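PDB 5NMP: isatin hydrolase from Ralstonia solanacearum, which hydrolyses isatin, opening its five-membered ring to isatinate, and is a manganese-binding member of the cyclase family. Local coordinates for residues 139-143 against 237-241; 107-111 against 142-147. All blocks are in the same frame, centred on the assembly; numbering follows the deposited sequence.

Contact 1. Residues 139-143 against 237-241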
# COMPACT_ATOMS: atom_id res chain seq x y z
N HIS A 139 14.86 26.16 -7.64
CA HIS A 139 13.62 25.44 -7.91
C HIS A 139 12.39 26.00 -7.20
O HIS A 139 11.28 25.51 -7.41
CB HIS A 139 13.79 23.97 -7.55
CG HIS A 139 14.91 23.30 -8.29
ND1 HIS A 139 15.87 22.54 -7.66
CD2 HIS A 139 15.23 23.29 -9.60
CE1 HIS A 139 16.72 22.08 -8.56
NE2 HIS A 139 16.36 22.53 -9.74
N GLY A 140 12.58 27.01 -6.36
CA GLY A 140 11.47 27.64 -5.68
C GLY A 140 11.26 27.14 -4.26
O GLY A 140 11.88 26.16 -3.84
N ARG A 141 10.38 27.81 -3.53
CA ARG A 141 10.12 27.50 -2.13
C ARG A 141 9.54 26.10 -1.95
O ARG A 141 8.63 25.70 -2.68
CB ARG A 141 9.16 28.54 -1.55
CG ARG A 141 8.92 28.43 -0.06
CD ARG A 141 7.89 29.45 0.39
NE ARG A 141 7.76 29.50 1.84
CZ ARG A 141 8.39 30.38 2.62
NH1 ARG A 141 9.20 31.28 2.08
NH2 ARG A 141 8.20 30.36 3.93
N ILE A 142 10.08 25.36 -0.99
CA ILE A 142 9.54 24.06 -0.61
C ILE A 142 8.15 24.23 0.01
O ILE A 142 8.00 24.89 1.04
CB ILE A 142 10.45 23.34 0.39
CG1 ILE A 142 11.85 23.15 -0.21
CG2 ILE A 142 9.85 22.01 0.81
CD1 ILE A 142 12.86 22.59 0.77
N PRO A 143 7.12 23.65 -0.62
CA PRO A 143 5.73 23.87 -0.20
C PRO A 143 5.36 23.16 1.10
O PRO A 143 5.86 22.06 1.38
CB PRO A 143 4.92 23.30 -1.37
CG PRO A 143 5.80 22.26 -1.96
CD PRO A 143 7.21 22.76 -1.79
N PRO A 237 10.91 14.67 -11.04
CA PRO A 237 11.25 16.08 -11.19
C PRO A 237 11.58 16.70 -9.83
O PRO A 237 11.22 16.11 -8.81
CB PRO A 237 9.98 16.69 -11.78
CG PRO A 237 8.89 15.83 -11.25
CD PRO A 237 9.46 14.43 -11.23
N PRO A 238 12.25 17.86 -9.81
CA PRO A 238 12.53 18.55 -8.55
C PRO A 238 11.26 18.84 -7.77
O PRO A 238 11.25 18.74 -6.54
CB PRO A 238 13.21 19.85 -9.00
CG PRO A 238 13.80 19.52 -10.32
CD PRO A 238 12.85 18.55 -10.97
N ARG A 239 10.19 19.20 -8.48
CA ARG A 239 8.91 19.47 -7.85
C ARG A 239 7.74 19.15 -8.78
O ARG A 239 7.88 19.16 -10.00
CB ARG A 239 8.84 20.93 -7.39
CG ARG A 239 8.96 21.94 -8.51
CD ARG A 239 9.03 23.34 -7.95
NE ARG A 239 8.02 23.55 -6.92
CZ ARG A 239 8.12 24.46 -5.96
NH1 ARG A 239 7.15 24.58 -5.06
NH2 ARG A 239 9.19 25.24 -5.88
N GLY A 240 6.58 18.86 -8.19
CA GLY A 240 5.39 18.60 -8.97
C GLY A 240 4.89 17.17 -8.87
O GLY A 240 3.76 16.88 -9.24
N ALA A 241 5.75 16.28 -8.39
CA ALA A 241 5.38 14.88 -8.24
C ALA A 241 4.39 14.70 -7.09
O ALA A 241 4.39 15.47 -6.14
CB ALA A 241 6.61 14.02 -8.02
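Arg239 reaches across to the loop that leaves helix 129-139 and spends its guanidinium on two backbone carbonyls. Arg239 NH2 gives the straighter bond, to His139 O at 2.6 Å with 159° at the hydrogen, and that oxygen lies almost in the guanidinium plane, at its edge. Arg239 NH1 turns to Arg141 O, two residues on, at 3.0 Å; here the nitrogen sits nearly on the line of the C=O bond, but the oxygen is tilted 26° from the guanidinium plane. A weak second bond from Arg239 NH2 also ends on Arg141 O, so this carbonyl is straddled by both terminal nitrogens. With acceptors on two different edges, the rotation of the group should be fixed. The side chain gets there by leaving the backbone with CG between N and the carbonyl carbon (chi1 62°) and then bending at chi3. Pro143 CD rests obliquely against Arg239 NH1 at 3.7 Å.

Pro238 CB stands over the centre of the His139 imidazole, 3.9 Å from the centroid, in a CH-pi contact; Trp135 meets the same ring edge-to-face. The loop has a further tie in Ile142 N, which is hydrogen-bonded to Glu136 OE2. Gly140, with positive phi, is where the chain abandons helical geometry, and the whole is a surface arrangement in which an arginine from an adjoining strand grips a helix's last carbonyl and one from the loop after it.

Contact 2. Residues 107-111 against 142-147; sequences VAPAV and IPAGAW
The indole of Trp147 presents CD1 and NE1 to Ala108 CB, which approaches obliquely, 3.9 Å from Trp147 CD1. Pro109 O lies at the ring edge, near its plane, and His192 meets the indole edge-to-face. With CG anti to the carbonyl carbon (chi1 -75°), the ring is carried back along strand 107-111 to Ala108, while Trp147 CB stays beside Ala110 CB at 3.8 Å on the same face of the sheet.

The backbones join in the parallel pairing of a beta-alpha-beta unit, Ala110 with Trp147. Trp147 N donates to Pro109 O at 2.8 Å, and Val111 N donates to Trp147 O at 2.9 Å, so Trp147 uses both its N-H and its carbonyl on this one neighbour. Farther along, the two methyls of Val111 divide the work: CG1 packs on Pro143 CD at 3.6 Å, and CG2 meets Ile142 CG2 at 4.0 Å, the side chains of Val111 and Ile142 crossing at about a right angle. A type II turn, Pro143 to Ala146, with Gly145 at positive phi, swings the chain into its strand.

Strand 107-114 lies in the mixed sheet between 147-151 and the antiparallel 239-244. Trp135 of helix 129-139 packs on Val111 and Ile142, Tyr225 and Leu227 of strand 225-228 touch the tryptophan, whose side chain is about 8 Å from that of manganese ligand Asp82, and Pro109 meets Ala15 of the second subunit.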
# COMPACT_ATOMS: atom_id res chain seq x y z
N VAL A 107 -1.51 10.59 1.05
CA VAL A 107 -1.31 11.20 -0.25
C VAL A 107 -0.81 12.63 -0.07
O VAL A 107 -1.36 13.40 0.72
CB VAL A 107 -2.61 11.19 -1.10
CG1 VAL A 107 -2.94 9.77 -1.55
CG2 VAL A 107 -3.78 11.77 -0.31
N ALA A 108 0.25 12.99 -0.80
CA ALA A 108 0.89 14.29 -0.63
C ALA A 108 1.87 14.61 -1.76
O ALA A 108 2.45 13.70 -2.36
CB ALA A 108 1.61 14.36 0.72
N PRO A 109 2.06 15.91 -2.05
CA PRO A 109 3.08 16.36 -3.01
C PRO A 109 4.49 16.10 -2.49
O PRO A 109 4.66 15.86 -1.29
CB PRO A 109 2.81 17.86 -3.13
CG PRO A 109 1.43 18.06 -2.63
CD PRO A 109 1.24 17.02 -1.56
N ALA A 110 5.48 16.14 -3.37
CA ALA A 110 6.86 15.92 -2.95
C ALA A 110 7.84 16.82 -3.70
O ALA A 110 7.62 17.18 -4.85
CB ALA A 110 7.25 14.47 -3.14
N VAL A 111 8.92 17.17 -3.01
CA VAL A 111 10.07 17.79 -3.66
C VAL A 111 11.24 16.83 -3.57
O VAL A 111 11.33 16.03 -2.64
CB VAL A 111 10.44 19.14 -3.01
CG1 VAL A 111 9.28 20.12 -3.13
CG2 VAL A 111 10.85 18.95 -1.56
N ILE A 142 10.08 25.36 -0.99
CA ILE A 142 9.54 24.06 -0.61
C ILE A 142 8.15 24.23 0.01
O ILE A 142 8.00 24.89 1.04
CB ILE A 142 10.45 23.34 0.39
CG1 ILE A 142 11.85 23.15 -0.21
CG2 ILE A 142 9.85 22.01 0.81
CD1 ILE A 142 12.86 22.59 0.77
N PRO A 143 7.12 23.65 -0.62
CA PRO A 143 5.73 23.87 -0.20
C PRO A 143 5.36 23.16 1.10
O PRO A 143 5.86 22.06 1.38
CB PRO A 143 4.92 23.30 -1.37
CG PRO A 143 5.80 22.26 -1.96
CD PRO A 143 7.21 22.76 -1.79
N ALA A 144 4.50 23.79 1.89
CA ALA A 144 4.06 23.21 3.15
C ALA A 144 3.17 22.00 2.90
O ALA A 144 2.29 22.05 2.04
CB ALA A 144 3.34 24.24 4.00
N GLY A 145 3.40 20.93 3.65
CA GLY A 145 2.61 19.72 3.51
C GLY A 145 3.16 18.76 2.47
O GLY A 145 2.48 17.84 2.03
N ALA A 146 4.41 18.98 2.07
CA ALA A 146 5.04 18.16 1.04
C ALA A 146 6.11 17.25 1.62
O ALA A 146 6.76 17.59 2.60
CB ALA A 146 5.64 19.04 -0.04
N TRP A 147 6.28 16.08 1.00
CA TRP A 147 7.42 15.22 1.30
C TRP A 147 8.71 15.89 0.86
O TRP A 147 8.75 16.57 -0.17
CB TRP A 147 7.31 13.86 0.61
CG TRP A 147 6.33 12.91 1.21
CD1 TRP A 147 5.08 12.64 0.75
CD2 TRP A 147 6.53 12.07 2.35
NE1 TRP A 147 4.48 11.69 1.55
CE2 TRP A 147 5.35 11.33 2.54
CE3 TRP A 147 7.59 11.89 3.25
CZ2 TRP A 147 5.19 10.42 3.58
CZ3 TRP A 147 7.44 10.98 4.28
CH2 TRP A 147 6.25 10.26 4.44

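Following the chain, strand 107-114 is the first part of these contacts to be reached; the chain then passes through helix 129-139 and returns by the loop to strand 147-151, and contact 2 closes this beta-alpha-beta crossover between parallel neighbours. Contact 1 closes a much longer excursion of 93 residues, from the end of that helix to strand 239-244, which comes back antiparallel on the other side of strand 107-114. The two closures interleave instead of nesting, since contact 1 starts where contact 2 ends, and share Ile142 and Pro143. They also meet directly, through a probable hydrogen bond from Ala110 N to Ala241 O. Together they tie three adjacent strands to the C-terminal end of helix 129-139.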